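Local atomic coordinates of UDP-L-Rhamnose Synthase (Acanthamoeba polyphaga mimivirus, PDB entry 7JID), a protein that probably makes UDP-L-rhamnose as an NADP-dependent oxidoreductase, and is seen here with the UDP-sugar and the nucleotide cofactor bound. Residues F113-T127 with K254-K266. Residues are numbered along the deposited sequence; the frame is centred on the assembly and turned at random. Where two conformers were deposited one is given.
Sequences FEGQNNFSADEKGFT and KADRSNNLLNTDK. With AWU ([[(2~{R},3~{S},4~{R},5~{R})-5-[2,4-bis(oxidanylidene)pyrimidin-1-yl]-3,4-bis(oxidanyl)oxolan-2-yl]methoxy-oxidanyl-phosphoryl] [(2~{R},3~{R},4~{R},5~{R},6~{S})-6-methyl-3,4,5-tris(oxidanyl)oxan-2-yl] hydrogen phosphate), chain C; EDO (1,2-ethanediol), chain F; EDO (1,2-ethanediol), chain G.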
ATOM      1  N   PHE A 113       6.262 -11.519  10.154  1.00  8.93           N
ATOM      2  CA  PHE A 113       7.620 -11.940  10.579  1.00  9.42           C
ATOM      3  C   PHE A 113       7.801 -13.444  10.370  1.00  9.99           C
ATOM      4  O   PHE A 113       6.853 -14.210  10.271  1.00  8.33           O
ATOM      5  CB  PHE A 113       7.872 -11.690  12.062  1.00  8.82           C
ATOM      6  CG  PHE A 113       7.508 -10.320  12.569  1.00  8.99           C
ATOM      7  CD1 PHE A 113       8.285  -9.214  12.252  1.00  9.16           C
ATOM      8  CD2 PHE A 113       6.370 -10.131  13.334  1.00  9.03           C
ATOM      9  CE1 PHE A 113       7.970  -7.968  12.765  1.00  9.01           C
ATOM     10  CE2 PHE A 113       6.058  -8.887  13.846  1.00  9.23           C
ATOM     11  CZ  PHE A 113       6.828  -7.788  13.499  1.00  9.84           C
ATOM     12  N   GLU A 114       9.055 -13.829  10.247  1.00 10.11           N
ATOM     13  CA  GLU A 114       9.470 -15.242  10.118  0.50 10.92           C
ATOM     14  C   GLU A 114      10.648 -15.487  11.071  1.00 10.70           C
ATOM     15  O   GLU A 114      11.653 -14.777  10.961  1.00 10.79           O
ATOM     16  CB  GLU A 114       9.769 -15.556   8.651  0.50 11.88           C
ATOM     17  CG  GLU A 114      10.265 -16.959   8.402  0.50 12.32           C
ATOM     18  CD  GLU A 114       9.284 -18.119   8.470  0.50 12.08           C
ATOM     19  OE1 GLU A 114       8.063 -18.031   8.003  0.50 12.22           O
ATOM     20  OE2 GLU A 114       9.782 -19.206   8.870  0.50 13.26           O
ATOM     21  N   GLY A 115      10.501 -16.450  11.968  1.00 10.75           N
ATOM     22  CA  GLY A 115      11.607 -16.972  12.776  1.00 11.62           C
ATOM     23  C   GLY A 115      11.398 -16.863  14.274  1.00 10.72           C
ATOM     24  O   GLY A 115      10.298 -16.589  14.743  1.00 10.67           O
ATOM     25  N   GLN A 116      12.498 -16.984  15.029  1.00 10.76           N
ATOM     26  CA  GLN A 116      12.531 -16.909  16.506  1.00 11.21           C
ATOM     27  C   GLN A 116      11.615 -17.953  17.161  1.00  9.73           C
ATOM     28  O   GLN A 116      11.322 -17.801  18.364  1.00 10.16           O
ATOM     29  CB  GLN A 116      12.232 -15.498  17.013  1.00 10.51           C
ATOM     30  CG  GLN A 116      13.200 -14.472  16.402  1.00 11.53           C
ATOM     31  CD  GLN A 116      13.307 -13.156  17.126  1.00 13.72           C
ATOM     32  OE1 GLN A 116      13.130 -12.049  16.553  1.00 17.70           O
ATOM     33  NE2 GLN A 116      13.599 -13.264  18.391  1.00 11.66           N
ATOM     34  N   ASN A 117      11.284 -19.023  16.421  1.00 10.20           N
ATOM     35  CA  ASN A 117      10.314 -20.066  16.833  1.00 10.83           C
ATOM     36  C   ASN A 117      11.025 -21.423  16.880  1.00 12.05           C
ATOM     37  O   ASN A 117      10.391 -22.411  16.594  1.00 13.54           O
ATOM     38  CB  ASN A 117       9.073 -20.127  15.935  1.00 10.45           C
ATOM     39  CG  ASN A 117       9.409 -20.407  14.489  1.00 11.29           C
ATOM     40  OD1 ASN A 117      10.486 -20.049  14.019  1.00 11.31           O
ATOM     41  ND2 ASN A 117       8.552 -21.136  13.781  1.00 10.55           N
ATOM     42  N   ASN A 118      12.319 -21.433  17.188  1.00 13.11           N
ATOM     43  CA  ASN A 118      13.149 -22.663  17.178  1.00 15.46           C
ATOM     44  C   ASN A 118      13.520 -23.024  18.625  1.00 15.53           C
ATOM     45  O   ASN A 118      14.308 -23.983  18.774  1.00 20.68           O
ATOM     46  CB  ASN A 118      14.375 -22.502  16.280  1.00 18.02           C
ATOM     47  CG  ASN A 118      14.014 -22.105  14.870  1.00 19.22           C
ATOM     48  OD1 ASN A 118      13.297 -22.851  14.200  1.00 24.43           O
ATOM     49  ND2 ASN A 118      14.524 -20.963  14.411  1.00 20.04           N
ATOM     50  N   PHE A 119      13.070 -22.250  19.621  1.00 16.03           N
ATOM     51  CA  PHE A 119      13.347 -22.421  21.070  1.00 15.76           C
ATOM     52  C   PHE A 119      14.842 -22.159  21.327  1.00 16.11           C
ATOM     53  O   PHE A 119      15.338 -22.547  22.368  1.00 15.82           O
ATOM     54  CB  PHE A 119      12.880 -23.788  21.590  1.00 17.78           C
ATOM     55  CG  PHE A 119      11.509 -24.208  21.131  1.00 17.40           C
ATOM     56  CD1 PHE A 119      10.366 -23.620  21.644  1.00 20.85           C
ATOM     57  CD2 PHE A 119      11.390 -25.240  20.223  1.00 19.23           C
ATOM     58  CE1 PHE A 119       9.115 -24.006  21.170  1.00 18.00           C
ATOM     59  CE2 PHE A 119      10.143 -25.647  19.780  1.00 20.44           C
ATOM     60  CZ  PHE A 119       9.015 -25.030  20.263  1.00 19.34           C
ATOM     61  N   SER A 120      15.523 -21.500  20.389  1.00 17.03           N
ATOM     62  CA  SER A 120      16.900 -20.968  20.583  1.00 16.23           C
ATOM     63  C   SER A 120      16.926 -20.138  21.867  1.00 15.83           C
ATOM     64  O   SER A 120      16.043 -19.269  22.110  1.00 15.41           O
ATOM     65  CB  SER A 120      17.345 -20.195  19.358  1.00 15.36           C
ATOM     66  OG  SER A 120      17.450 -21.082  18.263  1.00 17.75           O
ATOM     67  N   ALA A 121      17.890 -20.373  22.757  1.00 14.63           N
ATOM     68  CA  ALA A 121      17.898 -19.726  24.087  1.00 14.22           C
ATOM     69  C   ALA A 121      18.135 -18.215  24.008  1.00 14.12           C
ATOM     70  O   ALA A 121      17.886 -17.530  24.978  1.00 14.80           O
ATOM     71  CB  ALA A 121      18.964 -20.377  24.938  1.00 13.73           C
ATOM     72  N   ASP A 122      18.591 -17.673  22.865  1.00 14.36           N
ATOM     73  CA  ASP A 122      18.936 -16.231  22.766  1.00 17.64           C
ATOM     74  C   ASP A 122      17.871 -15.439  21.985  1.00 19.50           C
ATOM     75  O   ASP A 122      18.101 -14.253  21.695  1.00 20.52           O
ATOM     76  CB  ASP A 122      20.281 -16.084  22.065  1.00 17.58           C
ATOM     77  CG  ASP A 122      20.334 -16.611  20.649  1.00 19.73           C
ATOM     78  OD1 ASP A 122      19.485 -17.474  20.229  1.00 15.72           O
ATOM     79  OD2 ASP A 122      21.288 -16.206  19.961  1.00 26.07           O
ATOM     80  N   GLU A 123      16.714 -16.033  21.711  1.00 17.39           N
ATOM     81  CA  GLU A 123      15.703 -15.358  20.848  1.00 17.52           C
ATOM     82  C   GLU A 123      14.380 -15.286  21.611  1.00 17.00           C
ATOM     83  O   GLU A 123      13.914 -16.338  22.079  1.00 17.59           O
ATOM     84  CB  GLU A 123      15.540 -16.116  19.544  1.00 18.11           C
ATOM     85  CG  GLU A 123      16.712 -15.943  18.588  1.00 20.03           C
ATOM     86  CD  GLU A 123      16.521 -16.624  17.252  1.00 22.43           C
ATOM     87  OE1 GLU A 123      15.805 -17.622  17.193  1.00 21.17           O
ATOM     88  OE2 GLU A 123      17.130 -16.177  16.267  1.00 28.74           O
ATOM     89  N   LYS A 124      13.901 -14.077  21.841  1.00 13.98           N
ATOM     90  CA  LYS A 124      12.697 -13.831  22.684  1.00 15.15           C
ATOM     91  C   LYS A 124      11.491 -13.441  21.824  1.00 12.82           C
ATOM     92  O   LYS A 124      10.444 -13.201  22.405  1.00 13.44           O
ATOM     93  CB  LYS A 124      12.984 -12.752  23.727  1.00 18.86           C
ATOM     94  CG  LYS A 124      13.977 -13.141  24.819  1.00 24.38           C
ATOM     95  CD  LYS A 124      14.183 -14.623  24.965  1.00 28.10           C
ATOM     96  CE  LYS A 124      15.144 -15.022  26.069  1.00 33.82           C
ATOM     97  NZ  LYS A 124      14.408 -15.690  27.162  1.00 36.95           N
ATOM     98  N   GLY A 125      11.618 -13.412  20.497  1.00 11.62           N
ATOM     99  CA  GLY A 125      10.464 -13.183  19.605  1.00 11.88           C
ATOM    100  C   GLY A 125      10.457 -11.785  19.013  1.00 11.08           C
ATOM    101  O   GLY A 125      11.124 -10.865  19.577  1.00 11.07           O
ATOM    102  N   PHE A 126       9.686 -11.571  17.951  1.00 11.36           N
ATOM    103  CA  PHE A 126       9.592 -10.260  17.291  1.00 10.47           C
ATOM    104  C   PHE A 126       8.847  -9.314  18.224  1.00 10.95           C
ATOM    105  O   PHE A 126       7.851  -9.719  18.874  1.00 10.31           O
ATOM    106  CB  PHE A 126       8.938 -10.395  15.914  1.00 10.36           C
ATOM    107  CG  PHE A 126       9.844 -11.147  14.978  1.00 10.66           C
ATOM    108  CD1 PHE A 126      10.849 -10.471  14.290  1.00 10.63           C
ATOM    109  CD2 PHE A 126       9.722 -12.512  14.808  1.00 10.59           C
ATOM    110  CE1 PHE A 126      11.702 -11.177  13.464  1.00 10.83           C
ATOM    111  CE2 PHE A 126      10.567 -13.206  13.963  1.00 10.94           C
ATOM    112  CZ  PHE A 126      11.545 -12.524  13.270  1.00 12.02           C
ATOM    113  N   THR A 127       9.370  -8.091  18.316  1.00 10.35           N
ATOM    114  CA  THR A 127       8.784  -7.031  19.147  1.00 10.42           C
ATOM    115  C   THR A 127       7.847  -6.130  18.337  1.00  9.91           C
ATOM    116  O   THR A 127       7.852  -6.132  17.079  1.00 10.48           O
ATOM    117  CB  THR A 127       9.881  -6.229  19.854  1.00 11.22           C
ATOM    118  OG1 THR A 127      10.470  -5.455  18.812  1.00 12.44           O
ATOM    119  CG2 THR A 127      10.844  -7.138  20.590  1.00 13.26           C
ATOM    120  N   LYS A 254      -0.612 -21.432  -3.149  1.00 13.62           N
ATOM    121  CA  LYS A 254      -0.241 -20.325  -4.080  1.00 14.50           C
ATOM    122  C   LYS A 254       0.778 -19.384  -3.433  1.00 14.84           C
ATOM    123  O   LYS A 254       1.298 -18.528  -4.125  1.00 14.94           O
ATOM    124  CB  LYS A 254      -1.470 -19.493  -4.467  1.00 16.83           C
ATOM    125  CG  LYS A 254      -2.614 -20.269  -5.103  1.00 21.33           C
ATOM    126  CD  LYS A 254      -2.211 -21.242  -6.184  1.00 26.73           C
ATOM    127  CE  LYS A 254      -3.412 -22.005  -6.712  1.00 32.14           C
ATOM    128  NZ  LYS A 254      -3.028 -23.289  -7.350  1.00 35.55           N
ATOM    129  N   ALA A 255       0.989 -19.482  -2.124  1.00 14.34           N
ATOM    130  CA  ALA A 255       1.888 -18.573  -1.391  1.00 12.44           C
ATOM    131  C   ALA A 255       2.468 -19.350  -0.206  1.00 11.23           C
ATOM    132  O   ALA A 255       1.864 -20.359   0.228  1.00 12.83           O
ATOM    133  CB  ALA A 255       1.108 -17.351  -0.923  1.00 13.39           C
ATOM    134  N   ASP A 256       3.565 -18.864   0.340  1.00 10.98           N
ATOM    135  CA  ASP A 256       4.117 -19.379   1.611  1.00 10.39           C
ATOM    136  C   ASP A 256       3.296 -18.854   2.799  1.00 10.71           C
ATOM    137  O   ASP A 256       2.250 -18.199   2.593  1.00  9.66           O
ATOM    138  CB  ASP A 256       5.563 -18.919   1.761  1.00 10.71           C
ATOM    139  CG  ASP A 256       6.459 -19.783   2.634  1.00 12.31           C
ATOM    140  OD1 ASP A 256       5.957 -20.759   3.269  1.00 11.08           O
ATOM    141  OD2 ASP A 256       7.675 -19.489   2.678  1.00 14.78           O
ATOM    142  N   ARG A 257       3.674 -19.310   3.988  1.00 10.06           N
ATOM    143  CA  ARG A 257       2.974 -18.977   5.262  1.00 10.83           C
ATOM    144  C   ARG A 257       4.009 -18.490   6.277  1.00  9.93           C
ATOM    145  O   ARG A 257       5.166 -18.961   6.334  1.00 12.30           O
ATOM    146  CB  ARG A 257       2.134 -20.127   5.813  1.00 11.12           C
ATOM    147  CG  ARG A 257       0.981 -20.601   4.943  1.00 12.34           C
ATOM    148  CD  ARG A 257      -0.025 -19.517   4.704  1.00 12.93           C
ATOM    149  NE  ARG A 257      -1.227 -19.996   4.044  1.00 13.85           N
ATOM    150  CZ  ARG A 257      -1.461 -19.938   2.741  1.00 13.34           C
ATOM    151  NH1 ARG A 257      -0.554 -19.483   1.897  1.00 12.24           N
ATOM    152  NH2 ARG A 257      -2.644 -20.334   2.303  1.00 12.17           N
ATOM    153  N   SER A 258       3.603 -17.483   7.040  1.00  9.25           N
ATOM    154  CA  SER A 258       4.407 -16.875   8.116  1.00 10.58           C
ATOM    155  C   SER A 258       4.494 -17.860   9.301  1.00  9.36           C
ATOM    156  O   SER A 258       3.457 -18.428   9.704  1.00 10.27           O
ATOM    157  CB  SER A 258       3.730 -15.631   8.580  1.00  9.56           C
ATOM    158  OG  SER A 258       4.354 -15.082   9.720  1.00 12.50           O
ATOM    159  N   ASN A 259       5.683 -18.032   9.849  1.00  9.06           N
ATOM    160  CA  ASN A 259       5.899 -18.853  11.069  1.00  8.98           C
ATOM    161  C   ASN A 259       6.785 -18.053  12.003  1.00  8.73           C
ATOM    162  O   ASN A 259       7.917 -17.740  11.572  1.00  8.92           O
ATOM    163  CB  ASN A 259       6.547 -20.207  10.748  1.00  9.74           C
ATOM    164  CG  ASN A 259       5.612 -21.078   9.955  1.00  9.76           C
ATOM    165  OD1 ASN A 259       4.720 -21.694  10.494  1.00 10.92           O
ATOM    166  ND2 ASN A 259       5.813 -21.122   8.642  1.00 11.04           N
ATOM    167  N   ASN A 260       6.366 -17.793  13.244  1.00  7.95           N
ATOM    168  CA  ASN A 260       7.176 -16.932  14.136  1.00  7.86           C
ATOM    169  C   ASN A 260       6.741 -17.133  15.593  1.00  8.33           C
ATOM    170  O   ASN A 260       5.674 -17.698  15.851  1.00  7.26           O
ATOM    171  CB  ASN A 260       7.130 -15.484  13.662  1.00  7.06           C
ATOM    172  CG  ASN A 260       5.776 -14.833  13.875  1.00  6.97           C
ATOM    173  OD1 ASN A 260       5.278 -14.858  14.986  1.00  7.67           O
ATOM    174  ND2 ASN A 260       5.269 -14.225  12.816  1.00  7.24           N
ATOM    175  N   LEU A 261       7.580 -16.620  16.472  1.00  8.28           N
ATOM    176  CA  LEU A 261       7.246 -16.203  17.852  1.00  9.08           C
ATOM    177  C   LEU A 261       7.126 -14.694  17.900  1.00  8.62           C
ATOM    178  O   LEU A 261       8.091 -14.004  17.449  1.00  8.98           O
ATOM    179  CB  LEU A 261       8.366 -16.638  18.798  1.00  9.47           C
ATOM    180  CG  LEU A 261       8.310 -16.096  20.231  1.00 10.23           C
ATOM    181  CD1 LEU A 261       7.112 -16.648  20.979  1.00 10.00           C
ATOM    182  CD2 LEU A 261       9.599 -16.417  20.994  1.00 10.48           C
ATOM    183  N   LEU A 262       6.039 -14.205  18.479  1.00  8.51           N
ATOM    184  CA  LEU A 262       5.930 -12.791  18.901  1.00  9.50           C
ATOM    185  C   LEU A 262       6.303 -12.675  20.370  1.00 10.12           C
ATOM    186  O   LEU A 262       5.839 -13.470  21.191  1.00  9.24           O
ATOM    187  CB  LEU A 262       4.515 -12.250  18.675  1.00  9.78           C
ATOM    188  CG  LEU A 262       3.967 -12.331  17.254  1.00  9.26           C
ATOM    189  CD1 LEU A 262       2.496 -11.865  17.298  1.00  9.32           C
ATOM    190  CD2 LEU A 262       4.829 -11.583  16.262  1.00  9.42           C
ATOM    191  N   ASN A 263       7.156 -11.692  20.659  1.00 10.07           N
ATOM    192  CA  ASN A 263       7.424 -11.295  22.054  1.00 10.44           C
ATOM    193  C   ASN A 263       6.185 -10.591  22.608  1.00 10.29           C
ATOM    194  O   ASN A 263       5.802  -9.564  22.006  1.00 10.19           O
ATOM    195  CB  ASN A 263       8.663 -10.420  22.102  1.00 11.82           C
ATOM    196  CG  ASN A 263       9.066 -10.039  23.501  1.00 13.29           C
ATOM    197  OD1 ASN A 263       8.234  -9.724  24.330  1.00 12.51           O
ATOM    198  ND2 ASN A 263      10.369  -9.885  23.718  1.00 16.51           N
ATOM    199  N   THR A 264       5.582 -11.151  23.647  1.00  9.95           N
ATOM    200  CA  THR A 264       4.355 -10.538  24.204  1.00 10.06           C
ATOM    201  C   THR A 264       4.622  -9.882  25.556  1.00 10.44           C
ATOM    202  O   THR A 264       3.680  -9.723  26.271  1.00 10.23           O
ATOM    203  CB  THR A 264       3.223 -11.547  24.256  1.00 10.62           C
ATOM    204  OG1 THR A 264       3.617 -12.663  25.042  1.00 10.47           O
ATOM    205  CG2 THR A 264       2.774 -11.958  22.873  1.00 11.12           C
ATOM    206  N   ASP A 265       5.848  -9.511  25.873  1.00 10.88           N
ATOM    207  CA  ASP A 265       6.133  -8.838  27.162  1.00 11.35           C
ATOM    208  C   ASP A 265       5.288  -7.577  27.299  1.00 11.33           C
ATOM    209  O   ASP A 265       4.826  -7.262  28.420  1.00 11.88           O
ATOM    210  CB  ASP A 265       7.627  -8.587  27.307  1.00 12.78           C
ATOM    211  CG  ASP A 265       8.474  -9.848  27.435  1.00 14.56           C
ATOM    212  OD1 ASP A 265       7.898 -10.955  27.593  1.00 15.82           O
ATOM    213  OD2 ASP A 265       9.694  -9.701  27.407  1.00 18.32           O
ATOM    214  N   LYS A 266       5.104  -6.845  26.213  1.00  9.84           N
ATOM    215  CA  LYS A 266       4.368  -5.571  26.311  1.00 11.00           C
ATOM    216  C   LYS A 266       2.934  -5.850  26.773  1.00 11.54           C
ATOM    217  O   LYS A 266       2.474  -5.175  27.690  1.00 14.45           O
ATOM    218  CB  LYS A 266       4.396  -4.799  24.995  1.00 10.35           C
ATOM    219  CG  LYS A 266       3.786  -3.407  25.106  1.00 10.81           C
ATOM    220  CD  LYS A 266       3.773  -2.711  23.784  1.00 11.41           C
ATOM    221  CE  LYS A 266       3.240  -1.299  23.871  1.00 11.46           C
ATOM    222  NZ  LYS A 266       3.255  -0.596  22.573  1.00 12.08           N
TER
HETATM  223  PA  AWU C 301      -4.294 -21.321   6.040  1.00 15.89           P
HETATM  224  O1A AWU C 301      -3.785 -21.286   4.648  1.00 17.34           O
HETATM  225  O2A AWU C 301      -5.572 -22.092   6.321  1.00 14.81           O
HETATM  226  O3A AWU C 301      -4.712 -19.904   6.728  1.00 17.99           O
HETATM  227  PB  AWU C 301      -4.158 -18.405   6.320  1.00 16.57           P
HETATM  228  O1B AWU C 301      -2.617 -18.276   6.242  1.00 16.78           O
HETATM  229  O2B AWU C 301      -5.008 -17.892   5.137  1.00 15.79           O
HETATM  230  O3B AWU C 301      -4.583 -17.670   7.676  1.00 17.14           O
HETATM  231  C5' AWU C 301      -4.924 -14.125   8.353  1.00 18.49           C
HETATM  232  O5' AWU C 301      -5.215 -15.490   8.119  1.00 18.08           O
HETATM  233  C4' AWU C 301      -4.265 -13.971   9.712  1.00 17.75           C
HETATM  234  O4' AWU C 301      -3.791 -12.622   9.926  1.00 16.12           O
HETATM  235  C3' AWU C 301      -3.096 -14.897   9.787  1.00 17.39           C
HETATM  236  O3' AWU C 301      -2.684 -14.960  11.127  1.00 16.18           O
HETATM  237  C2' AWU C 301      -3.444 -16.333   9.408  1.00 17.24           C
HETATM  238  C1' AWU C 301      -4.202 -16.405   8.158  1.00 17.34           C
HETATM  239  N1  AWU C 301      -1.632 -25.751   6.540  1.00 10.49           N
HETATM  240  C2  AWU C 301      -1.325 -27.100   6.589  1.00 12.07           C
HETATM  241  O2  AWU C 301      -0.797 -27.582   7.612  1.00 10.67           O
HETATM  242  N3  AWU C 301      -1.739 -27.900   5.555  1.00 12.38           N
HETATM  243  C4  AWU C 301      -2.300 -27.386   4.428  1.00 12.62           C
HETATM  244  O4  AWU C 301      -2.680 -28.211   3.517  1.00 12.85           O
HETATM  245  C5  AWU C 301      -2.627 -26.030   4.389  1.00 11.84           C
HETATM  246  C6  AWU C 301      -2.193 -25.189   5.409  1.00 10.62           C
HETATM  247  C1C AWU C 301      -1.223 -24.845   7.650  1.00 10.03           C
HETATM  248  C2C AWU C 301      -0.494 -23.560   7.256  1.00  9.18           C
HETATM  249  C3C AWU C 301      -0.872 -22.613   8.423  1.00  9.87           C
HETATM  250  C4C AWU C 301      -2.242 -23.103   8.766  1.00  9.67           C
HETATM  251  C5C AWU C 301      -3.381 -22.197   8.347  1.00 11.23           C
HETATM  252  C6' AWU C 301      -6.278 -13.424   8.273  1.00 19.05           C
HETATM  253  O2' AWU C 301      -4.338 -16.829  10.382  1.00 17.77           O
HETATM  254  O2C AWU C 301       0.887 -23.818   7.225  1.00  9.58           O
HETATM  255  O3C AWU C 301      -0.061 -22.861   9.557  1.00  8.38           O
HETATM  256  O4C AWU C 301      -2.463 -24.339   8.099  1.00 10.30           O
HETATM  257  O5C AWU C 301      -3.156 -21.881   6.954  1.00 13.81           O
HETATM  258  C1  EDO F 304      11.219 -20.039  11.259  1.00 20.92           C
HETATM  259  O1  EDO F 304      12.132 -20.832  12.019  1.00 27.10           O
HETATM  260  C2  EDO F 304      10.180 -20.796  10.510  1.00 23.37           C
HETATM  261  O2  EDO F 304       9.583 -21.886  11.133  1.00 19.84           O
HETATM  262  C1  EDO G 305      15.402 -14.088  13.001  1.00 41.89           C
HETATM  263  O1  EDO G 305      14.674 -14.746  12.002  1.00 45.13           O
HETATM  264  C2  EDO G 305      14.750 -12.831  13.392  1.00 40.62           C
HETATM  265  O2  EDO G 305      15.559 -11.978  14.150  1.00 42.60           O
HETATM  266  O   HOH W   1      12.633 -10.211  21.698  1.00 22.59           O
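In this RmlD-family protein with a Rossmann-type sheet, the loop after strand 103-109 and the extended segment 258-263 illustrate how isolated beta bridges, Gly115 with Asn260 and Phe126 with Leu262, can join a loop to the segment that carries Arg257 of the UDP-sugar pocket. Gly115 N donates to Asn259 O (2.9 Å), and Leu261 N returns a bond to Gly115 O. Farther along, Phe126 N reaches Leu261 O, while Asn263 N closes on Phe126 O at 2.7 Å.

Between strand 103-109 and these bridges, one carbonyl is gripped twice. Ser258 OG gives a 2.7 Å bond to Phe113 O in the carbonyl plane, whereas Asn260 ND2 comes from above that plane, its bond to Phe113 O almost straight at 174°. With CG between its backbone N and carbonyl carbon (chi1 70°), ND2 is carried to Phe113 O.

Glu114 bends at chi2, and Asn259 N donates a hydrogen bond to its OE1 from above the carboxylate plane; OE2 forms a salt bridge with Arg246. Leu262 CD2 packs 3.6 Å from Phe113 CD2, and Phe126 CB lies over the centre of the Phe113 ring. Gly125 leaves room for Leu261, whose CG lies 3.7 Å from Gly125 CA. At the pocket end, Arg257 NE and NH2 both donate to the diphosphate oxygen O1A of AWU, NH2 at 2.8 Å.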